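Long-range contact in uncharacterized protein (Bacteroides ovatus, PDB 3NQK), which is of unknown function but is a largely beta-stranded protein combining a DUF4973 region with a BT_3044-like C-terminal region: residues D213-K225 with M232-E244. Sequence-based numbering, arbitrary orientation. Where two conformers were deposited one is given.
Sequences DMRKKYKINVHFK and MKQDDPSNEMEFE
In an antiparallel beta hairpin, strands 219-224 and 230-234, Asn221 and Lys233 form a hydrogen-bonded pair, joined by two backbone hydrogen bonds. Asn221 N gives to Lys233 O at 2.8 Å, and Lys233 N returns to Asn221 O. Asp235 N continues the pairing to Lys219 O. The side-chain amide of Asn221 adds a nearly straight hydrogen bond (173°), ND2 to Asp235 OD1 at 3.1 Å. It uses the anti lone pair of that oxygen, and the amide and carboxylate planes stand 89° apart. Water joins Asn221 OD1 to the same Asp235 OD1, and a second water links ND2 to Gln234 O. Replacing Asn221 by an alanine would probably leave Asp235 OD1 without its amide donor and the Asp235 carboxylate freer to turn. Strand 219-224 also pairs with strand 198-202, so the hairpin extends the antiparallel sheet of the BT_3044-like region. On the other face, Ile220 CG2 meets Met232 CE at 3.6 Å, and its CD1 reaches Phe243 CE1 at 3.7 Å. Phe243 and Ile220 both touch Tyr275 of strand 264-279. Met241 lies across the start of the strand, its CG between backbone N and carbonyl carbon (chi1 70°). From there the extended chain passes Tyr218 CD1, with SE 5.3 Å from the ring centroid in an oblique Met-aromatic contact, and brings CE to Ile220 CG1. Lys217 NZ forms a salt bridge with Glu240 OE1 at 3.5 Å and a long one with Asp236 OD2. Asp236 OD1 accepts from Ser238 N in an Asx turn, and also from Ser238 OG.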
ATOM      1  N   ASP A 213     -30.057 -17.250  17.304  1.00 48.88           N
ATOM      2  CA  ASP A 213     -30.856 -16.749  18.431  1.00 52.23           C
ATOM      3  C   ASP A 213     -30.263 -17.161  19.781  1.00 49.69           C
ATOM      4  O   ASP A 213     -30.381 -16.432  20.773  1.00 50.73           O
ATOM      5  CB  ASP A 213     -32.307 -17.226  18.329  1.00 55.13           C
ATOM      6  CG  ASP A 213     -33.135 -16.367  17.412  1.00 62.75           C
ATOM      7  OD1 ASP A 213     -32.794 -15.164  17.240  1.00 74.10           O
ATOM      8  OD2 ASP A 213     -34.156 -16.875  16.893  1.00 74.39           O
HETATM    9  N   MSE A 214     -29.615 -18.307  19.810  1.00 46.46           N
HETATM   10  CA  MSE A 214     -29.002 -18.796  21.028  0.50 45.75           C
HETATM   11  C   MSE A 214     -27.553 -18.380  21.153  1.00 44.81           C
HETATM   12  O   MSE A 214     -27.094 -18.011  22.239  1.00 44.95           O
HETATM   13  CB  MSE A 214     -29.107 -20.299  21.082  0.50 46.36           C
HETATM   14  CG  MSE A 214     -30.446 -20.751  21.513  0.50 45.61           C
HETATM   15 SE   MSE A 214     -30.906 -22.420  20.804  0.38 48.13          SE
HETATM   16  CE  MSE A 214     -32.360 -22.810  22.060  0.50 63.07           C
ATOM     17  N   ARG A 215     -26.824 -18.378  20.046  1.00 42.07           N
ATOM     18  CA  ARG A 215     -25.395 -18.076  20.152  1.00 42.17           C
ATOM     19  C   ARG A 215     -25.145 -16.638  20.631  1.00 40.36           C
ATOM     20  O   ARG A 215     -24.208 -16.393  21.373  1.00 38.86           O
ATOM     21  CB  ARG A 215     -24.612 -18.430  18.854  1.00 39.53           C
ATOM     22  CG  ARG A 215     -24.257 -17.304  17.975  1.00 42.78           C
ATOM     23  CD  ARG A 215     -23.177 -17.722  16.946  1.00 35.99           C
ATOM     24  NE  ARG A 215     -23.713 -18.566  15.865  1.00 36.25           N
ATOM     25  CZ  ARG A 215     -23.700 -18.247  14.562  1.00 38.83           C
ATOM     26  NH1 ARG A 215     -23.146 -17.111  14.140  1.00 36.47           N
ATOM     27  NH2 ARG A 215     -24.197 -19.096  13.675  1.00 50.39           N
ATOM     28  N   LYS A 216     -26.039 -15.720  20.303  1.00 39.83           N
ATOM     29  CA  LYS A 216     -25.848 -14.343  20.710  1.00 41.50           C
ATOM     30  C   LYS A 216     -25.837 -14.226  22.226  1.00 41.01           C
ATOM     31  O   LYS A 216     -25.189 -13.349  22.783  1.00 42.14           O
ATOM     32  CB  LYS A 216     -26.917 -13.394  20.077  1.00 43.86           C
ATOM     33  CG  LYS A 216     -28.379 -13.583  20.543  1.00 50.12           C
ATOM     34  CD  LYS A 216     -29.326 -12.501  19.866  1.00 58.90           C
ATOM     35  CE  LYS A 216     -30.838 -12.843  20.031  1.00 65.65           C
ATOM     36  N   LYS A 217     -26.485 -15.159  22.891  1.00 40.93           N
ATOM     37  CA  LYS A 217     -26.589 -15.106  24.335  1.00 40.36           C
ATOM     38  C   LYS A 217     -25.264 -15.366  25.053  1.00 37.92           C
ATOM     39  O   LYS A 217     -25.096 -14.961  26.176  1.00 40.34           O
ATOM     40  CB  LYS A 217     -27.691 -16.065  24.816  1.00 42.27           C
ATOM     41  CG  LYS A 217     -29.122 -15.506  24.519  1.00 45.84           C
ATOM     42  CD  LYS A 217     -30.254 -16.438  24.949  1.00 58.27           C
ATOM     43  CE  LYS A 217     -31.632 -15.729  24.841  1.00 63.60           C
ATOM     44  NZ  LYS A 217     -31.637 -14.378  25.550  1.00 63.24           N
ATOM     45  N   TYR A 218     -24.294 -15.936  24.350  1.00 39.75           N
ATOM     46  CA  TYR A 218     -23.003 -16.279  24.954  1.00 37.18           C
ATOM     47  C   TYR A 218     -21.871 -15.303  24.612  1.00 36.76           C
ATOM     48  O   TYR A 218     -20.710 -15.578  24.913  1.00 37.33           O
ATOM     49  CB  TYR A 218     -22.602 -17.699  24.547  1.00 37.24           C
ATOM     50  CG  TYR A 218     -23.588 -18.762  25.011  1.00 35.81           C
ATOM     51  CD1 TYR A 218     -23.566 -19.235  26.311  1.00 34.86           C
ATOM     52  CD2 TYR A 218     -24.535 -19.269  24.156  1.00 34.34           C
ATOM     53  CE1 TYR A 218     -24.465 -20.191  26.737  1.00 36.84           C
ATOM     54  CE2 TYR A 218     -25.438 -20.241  24.573  1.00 30.68           C
ATOM     55  CZ  TYR A 218     -25.411 -20.682  25.856  1.00 35.25           C
ATOM     56  OH  TYR A 218     -26.332 -21.642  26.272  1.00 40.72           O
ATOM     57  N   LYS A 219     -22.205 -14.146  24.040  1.00 36.29           N
ATOM     58  CA  LYS A 219     -21.172 -13.132  23.711  1.00 37.66           C
ATOM     59  C   LYS A 219     -20.539 -12.557  24.975  1.00 37.09           C
ATOM     60  O   LYS A 219     -21.234 -12.225  25.920  1.00 38.35           O
ATOM     61  CB  LYS A 219     -21.777 -11.974  22.880  1.00 40.88           C
ATOM     62  CG  LYS A 219     -22.222 -12.362  21.451  1.00 44.10           C
ATOM     63  CD  LYS A 219     -23.207 -11.321  20.828  1.00 43.76           C
ATOM     64  CE  LYS A 219     -22.549 -10.421  19.794  1.00 46.46           C
ATOM     65  NZ  LYS A 219     -23.560  -9.585  19.061  1.00 47.16           N
ATOM     66  N   ILE A 220     -19.216 -12.438  24.973  1.00 35.79           N
ATOM     67  CA  ILE A 220     -18.496 -11.773  26.052  1.00 35.53           C
ATOM     68  C   ILE A 220     -17.764 -10.571  25.467  1.00 36.15           C
ATOM     69  O   ILE A 220     -16.881 -10.733  24.641  1.00 37.21           O
ATOM     70  CB  ILE A 220     -17.444 -12.694  26.691  1.00 35.91           C
ATOM     71  CG1 ILE A 220     -18.063 -14.004  27.132  1.00 33.41           C
ATOM     72  CG2 ILE A 220     -16.785 -12.003  27.877  1.00 32.19           C
ATOM     73  CD1 ILE A 220     -17.068 -14.953  27.714  1.00 30.39           C
ATOM     74  N   ASN A 221     -18.158  -9.369  25.871  1.00 36.26           N
ATOM     75  CA  ASN A 221     -17.522  -8.154  25.380  1.00 36.61           C
ATOM     76  C   ASN A 221     -16.219  -7.921  26.114  1.00 38.70           C
ATOM     77  O   ASN A 221     -16.160  -8.034  27.336  1.00 42.93           O
ATOM     78  CB  ASN A 221     -18.444  -6.946  25.560  1.00 36.94           C
ATOM     79  CG  ASN A 221     -19.694  -7.027  24.694  1.00 39.31           C
ATOM     80  OD1 ASN A 221     -19.629  -7.401  23.526  1.00 41.64           O
ATOM     81  ND2 ASN A 221     -20.843  -6.682  25.274  1.00 36.76           N
ATOM     82  N   VAL A 222     -15.175  -7.595  25.367  1.00 37.52           N
ATOM     83  CA  VAL A 222     -13.850  -7.430  25.931  1.00 38.46           C
ATOM     84  C   VAL A 222     -13.249  -6.099  25.511  1.00 40.43           C
ATOM     85  O   VAL A 222     -13.055  -5.845  24.329  1.00 41.89           O
ATOM     86  CB  VAL A 222     -12.939  -8.551  25.462  1.00 37.71           C
ATOM     87  CG1 VAL A 222     -11.540  -8.372  26.014  1.00 36.85           C
ATOM     88  CG2 VAL A 222     -13.510  -9.882  25.876  1.00 38.99           C
ATOM     89  N   HIS A 223     -12.936  -5.256  26.476  1.00 43.39           N
ATOM     90  CA  HIS A 223     -12.415  -3.929  26.171  1.00 46.72           C
ATOM     91  C   HIS A 223     -10.980  -3.810  26.636  1.00 49.37           C
ATOM     92  O   HIS A 223     -10.656  -4.144  27.784  1.00 51.61           O
ATOM     93  CB  HIS A 223     -13.287  -2.862  26.823  1.00 47.04           C
ATOM     94  CG  HIS A 223     -12.748  -1.476  26.694  1.00 52.23           C
ATOM     95  ND1 HIS A 223     -12.665  -0.820  25.486  1.00 59.32           N
ATOM     96  CD2 HIS A 223     -12.331  -0.595  27.631  1.00 53.91           C
ATOM     97  CE1 HIS A 223     -12.180   0.393  25.681  1.00 59.57           C
ATOM     98  NE2 HIS A 223     -11.967   0.552  26.974  1.00 57.22           N
ATOM     99  N   PHE A 224     -10.109  -3.361  25.741  1.00 49.81           N
ATOM    100  CA  PHE A 224      -8.693  -3.237  26.057  1.00 50.69           C
ATOM    101  C   PHE A 224      -8.394  -1.861  26.611  1.00 54.60           C
ATOM    102  O   PHE A 224      -8.569  -0.872  25.930  1.00 57.55           O
ATOM    103  CB  PHE A 224      -7.856  -3.489  24.817  1.00 48.44           C
ATOM    104  CG  PHE A 224      -7.860  -4.896  24.376  1.00 37.54           C
ATOM    105  CD1 PHE A 224      -8.929  -5.411  23.699  1.00 36.95           C
ATOM    106  CD2 PHE A 224      -6.789  -5.711  24.631  1.00 39.94           C
ATOM    107  CE1 PHE A 224      -8.938  -6.725  23.289  1.00 36.01           C
ATOM    108  CE2 PHE A 224      -6.782  -7.042  24.197  1.00 35.67           C
ATOM    109  CZ  PHE A 224      -7.842  -7.538  23.537  1.00 32.47           C
ATOM    110  N   LYS A 225      -7.918  -1.804  27.846  1.00 59.18           N
ATOM    111  CA  LYS A 225      -7.650  -0.519  28.490  1.00 63.72           C
ATOM    112  C   LYS A 225      -6.181  -0.094  28.346  1.00 65.44           C
ATOM    113  O   LYS A 225      -5.302  -0.916  28.055  1.00 62.44           O
ATOM    114  CB  LYS A 225      -8.070  -0.546  29.968  1.00 64.70           C
ATOM    115  CG  LYS A 225      -9.596  -0.593  30.174  1.00 70.21           C
ATOM    116  CD  LYS A 225     -10.006  -0.225  31.617  1.00 78.35           C
ATOM    117  CE  LYS A 225      -9.574  -1.291  32.604  1.00 80.67           C
ATOM    118  NZ  LYS A 225     -10.033  -1.000  33.981  1.00 83.85           N
HETATM  119  N   MSE A 232     -14.164  -7.380  30.968  1.00 44.66           N
HETATM  120  CA  MSE A 232     -14.866  -8.479  30.315  1.00 43.60           C
HETATM  121  C   MSE A 232     -16.228  -8.577  30.922  1.00 44.17           C
HETATM  122  O   MSE A 232     -16.354  -8.749  32.118  1.00 45.79           O
HETATM  123  CB  MSE A 232     -14.141  -9.796  30.531  1.00 43.60           C
HETATM  124  CG  MSE A 232     -12.790  -9.888  29.888  1.00 48.70           C
HETATM  125 SE   MSE A 232     -12.067 -11.693  29.985  0.75 44.37          SE
HETATM  126  CE  MSE A 232     -13.522 -12.656  29.192  1.00 34.66           C
ATOM    127  N   LYS A 233     -17.258  -8.482  30.100  1.00 44.59           N
ATOM    128  CA  LYS A 233     -18.624  -8.546  30.598  1.00 45.09           C
ATOM    129  C   LYS A 233     -19.524  -9.185  29.568  1.00 43.29           C
ATOM    130  O   LYS A 233     -19.331  -8.995  28.378  1.00 44.23           O
ATOM    131  CB  LYS A 233     -19.116  -7.146  30.921  1.00 47.26           C
ATOM    132  CG  LYS A 233     -20.368  -7.106  31.782  1.00 60.01           C
ATOM    133  CD  LYS A 233     -20.850  -5.656  32.010  1.00 71.12           C
ATOM    134  CE  LYS A 233     -22.172  -5.618  32.789  1.00 78.14           C
ATOM    135  NZ  LYS A 233     -22.688  -4.229  32.963  1.00 81.99           N
ATOM    136  N   GLN A 234     -20.491  -9.975  30.018  1.00 43.37           N
ATOM    137  CA  GLN A 234     -21.461 -10.574  29.104  1.00 43.58           C
ATOM    138  C   GLN A 234     -22.207  -9.481  28.386  1.00 44.03           C
ATOM    139  O   GLN A 234     -22.422  -8.398  28.944  1.00 44.20           O
ATOM    140  CB  GLN A 234     -22.458 -11.476  29.850  1.00 45.08           C
ATOM    141  CG  GLN A 234     -23.565 -10.722  30.625  1.00 47.44           C
ATOM    142  CD  GLN A 234     -23.077 -10.117  31.935  1.00 48.86           C
ATOM    143  OE1 GLN A 234     -21.980 -10.419  32.402  1.00 40.96           O
ATOM    144  NE2 GLN A 234     -23.915  -9.284  32.552  1.00 47.23           N
ATOM    145  N   ASP A 235     -22.598  -9.753  27.147  1.00 43.32           N
ATOM    146  CA  ASP A 235     -23.333  -8.783  26.335  1.00 44.47           C
ATOM    147  C   ASP A 235     -24.791  -8.778  26.745  1.00 45.62           C
ATOM    148  O   ASP A 235     -25.411  -7.733  26.815  1.00 43.55           O
ATOM    149  CB  ASP A 235     -23.210  -9.137  24.849  1.00 45.58           C
ATOM    150  CG  ASP A 235     -23.979  -8.192  23.956  1.00 47.49           C
ATOM    151  OD1 ASP A 235     -23.510  -7.059  23.738  1.00 47.79           O
ATOM    152  OD2 ASP A 235     -25.022  -8.608  23.422  1.00 54.67           O
ATOM    153  N   ASP A 236     -25.326  -9.973  27.032  1.00 46.79           N
ATOM    154  CA  ASP A 236     -26.718 -10.128  27.455  1.00 48.23           C
ATOM    155  C   ASP A 236     -26.986  -9.368  28.741  1.00 49.21           C
ATOM    156  O   ASP A 236     -26.498  -9.738  29.797  1.00 47.28           O
ATOM    157  CB  ASP A 236     -27.056 -11.614  27.662  1.00 49.37           C
ATOM    158  CG  ASP A 236     -28.548 -11.849  28.001  1.00 52.99           C
ATOM    159  OD1 ASP A 236     -29.303 -10.856  28.173  1.00 67.09           O
ATOM    160  OD2 ASP A 236     -28.954 -13.028  28.089  1.00 52.64           O
ATOM    161  N   PRO A 237     -27.812  -8.328  28.662  1.00 52.42           N
ATOM    162  CA  PRO A 237     -28.094  -7.548  29.865  1.00 54.73           C
ATOM    163  C   PRO A 237     -28.649  -8.384  31.026  1.00 53.91           C
ATOM    164  O   PRO A 237     -28.382  -8.062  32.173  1.00 54.88           O
ATOM    165  CB  PRO A 237     -29.133  -6.512  29.390  1.00 56.57           C
ATOM    166  CG  PRO A 237     -29.557  -6.965  27.997  1.00 56.92           C
ATOM    167  CD  PRO A 237     -28.456  -7.766  27.456  1.00 51.16           C
ATOM    168  N   SER A 238     -29.403  -9.452  30.732  1.00 51.49           N
ATOM    169  CA  SER A 238     -30.013 -10.278  31.822  1.00 51.18           C
ATOM    170  C   SER A 238     -29.111 -11.434  32.249  1.00 48.56           C
ATOM    171  O   SER A 238     -29.480 -12.234  33.100  1.00 50.40           O
ATOM    172  CB  SER A 238     -31.399 -10.809  31.416  1.00 50.92           C
ATOM    173  OG  SER A 238     -31.305 -11.792  30.409  1.00 51.98           O
ATOM    174  N   ASN A 239     -27.940 -11.516  31.636  1.00 45.89           N
ATOM    175  CA  ASN A 239     -26.941 -12.520  31.981  1.00 43.89           C
ATOM    176  C   ASN A 239     -27.529 -13.919  32.201  1.00 42.64           C
ATOM    177  O   ASN A 239     -27.299 -14.530  33.219  1.00 45.17           O
ATOM    178  CB  ASN A 239     -26.175 -12.076  33.224  1.00 43.94           C
ATOM    179  CG  ASN A 239     -24.888 -12.847  33.423  1.00 45.21           C
ATOM    180  OD1 ASN A 239     -24.539 -13.707  32.625  1.00 50.22           O
ATOM    181  ND2 ASN A 239     -24.186 -12.550  34.497  1.00 42.15           N
ATOM    182  N   GLU A 240     -28.249 -14.432  31.212  1.00 41.64           N
ATOM    183  CA  GLU A 240     -28.867 -15.753  31.335  1.00 40.67           C
ATOM    184  C   GLU A 240     -27.810 -16.864  31.443  1.00 40.38           C
ATOM    185  O   GLU A 240     -28.026 -17.869  32.139  1.00 40.02           O
ATOM    186  CB  GLU A 240     -29.810 -16.025  30.164  1.00 40.71           C
ATOM    187  CG  GLU A 240     -30.810 -17.157  30.432  1.00 41.86           C
ATOM    188  CD  GLU A 240     -31.877 -17.296  29.340  1.00 47.07           C
ATOM    189  OE1 GLU A 240     -31.830 -16.526  28.336  1.00 48.24           O
ATOM    190  OE2 GLU A 240     -32.749 -18.197  29.477  1.00 51.52           O
HETATM  191  N   MSE A 241     -26.652 -16.662  30.809  1.00 37.88           N
HETATM  192  CA  MSE A 241     -25.569 -17.639  30.896  1.00 38.25           C
HETATM  193  C   MSE A 241     -24.842 -17.572  32.237  1.00 39.93           C
HETATM  194  O   MSE A 241     -23.902 -18.317  32.462  1.00 39.17           O
HETATM  195  CB  MSE A 241     -24.562 -17.462  29.749  1.00 38.39           C
HETATM  196  CG  MSE A 241     -23.706 -16.220  29.824  1.00 36.36           C
HETATM  197 SE   MSE A 241     -22.071 -16.419  28.778  0.75 34.68          SE
HETATM  198  CE  MSE A 241     -21.822 -14.569  28.361  1.00 26.74           C
ATOM    199  N   GLU A 242     -25.291 -16.683  33.127  1.00 42.49           N
ATOM    200  CA  GLU A 242     -24.687 -16.534  34.450  1.00 45.15           C
ATOM    201  C   GLU A 242     -23.153 -16.382  34.348  1.00 44.72           C
ATOM    202  O   GLU A 242     -22.390 -17.095  35.025  1.00 41.91           O
ATOM    203  CB  GLU A 242     -25.047 -17.730  35.369  1.00 47.62           C
ATOM    204  CG  GLU A 242     -26.574 -17.875  35.721  1.00 58.57           C
ATOM    205  CD  GLU A 242     -27.141 -16.660  36.504  1.00 77.11           C
ATOM    206  OE1 GLU A 242     -26.423 -16.100  37.379  1.00 84.51           O
ATOM    207  OE2 GLU A 242     -28.307 -16.279  36.248  1.00 84.83           O
ATOM    208  N   PHE A 243     -22.717 -15.464  33.492  1.00 41.89           N
ATOM    209  CA  PHE A 243     -21.321 -15.157  33.374  1.00 41.57           C
ATOM    210  C   PHE A 243     -20.827 -14.536  34.644  1.00 45.56           C
ATOM    211  O   PHE A 243     -21.511 -13.715  35.242  1.00 43.24           O
ATOM    212  CB  PHE A 243     -21.095 -14.187  32.239  1.00 42.29           C
ATOM    213  CG  PHE A 243     -19.677 -13.730  32.110  1.00 38.55           C
ATOM    214  CD1 PHE A 243     -18.739 -14.515  31.447  1.00 36.74           C
ATOM    215  CD2 PHE A 243     -19.277 -12.495  32.629  1.00 39.81           C
ATOM    216  CE1 PHE A 243     -17.413 -14.084  31.300  1.00 39.42           C
ATOM    217  CE2 PHE A 243     -17.956 -12.054  32.484  1.00 40.61           C
ATOM    218  CZ  PHE A 243     -17.024 -12.853  31.827  1.00 42.45           C
ATOM    219  N   GLU A 244     -19.598 -14.884  35.026  1.00 49.66           N
ATOM    220  CA  GLU A 244     -19.000 -14.376  36.253  1.00 51.79           C
ATOM    221  C   GLU A 244     -17.466 -14.317  36.116  1.00 49.29           C
ATOM    222  O   GLU A 244     -16.801 -15.339  35.996  1.00 49.50           O
ATOM    223  CB  GLU A 244     -19.399 -15.268  37.428  1.00 53.18           C
ATOM    224  CG  GLU A 244     -19.246 -14.615  38.805  1.00 67.31           C
ATOM    225  CD  GLU A 244     -19.401 -15.632  39.955  1.00 77.50           C
ATOM    226  OE1 GLU A 244     -19.920 -16.755  39.698  1.00 80.16           O
ATOM    227  OE2 GLU A 244     -18.978 -15.315  41.100  1.00 72.42           O
TER
HETATM  228  O   HOH W   1     -26.717 -14.910  28.571  1.00 38.31           O
HETATM  229  O   HOH W   2     -23.879 -12.346  26.449  1.00 40.36           O
HETATM  230  O   HOH W   3     -21.285  -6.955  21.547  1.00 37.33           O
HETATM  231  O   HOH W   4     -21.390  -5.842  28.001  1.00 42.47           O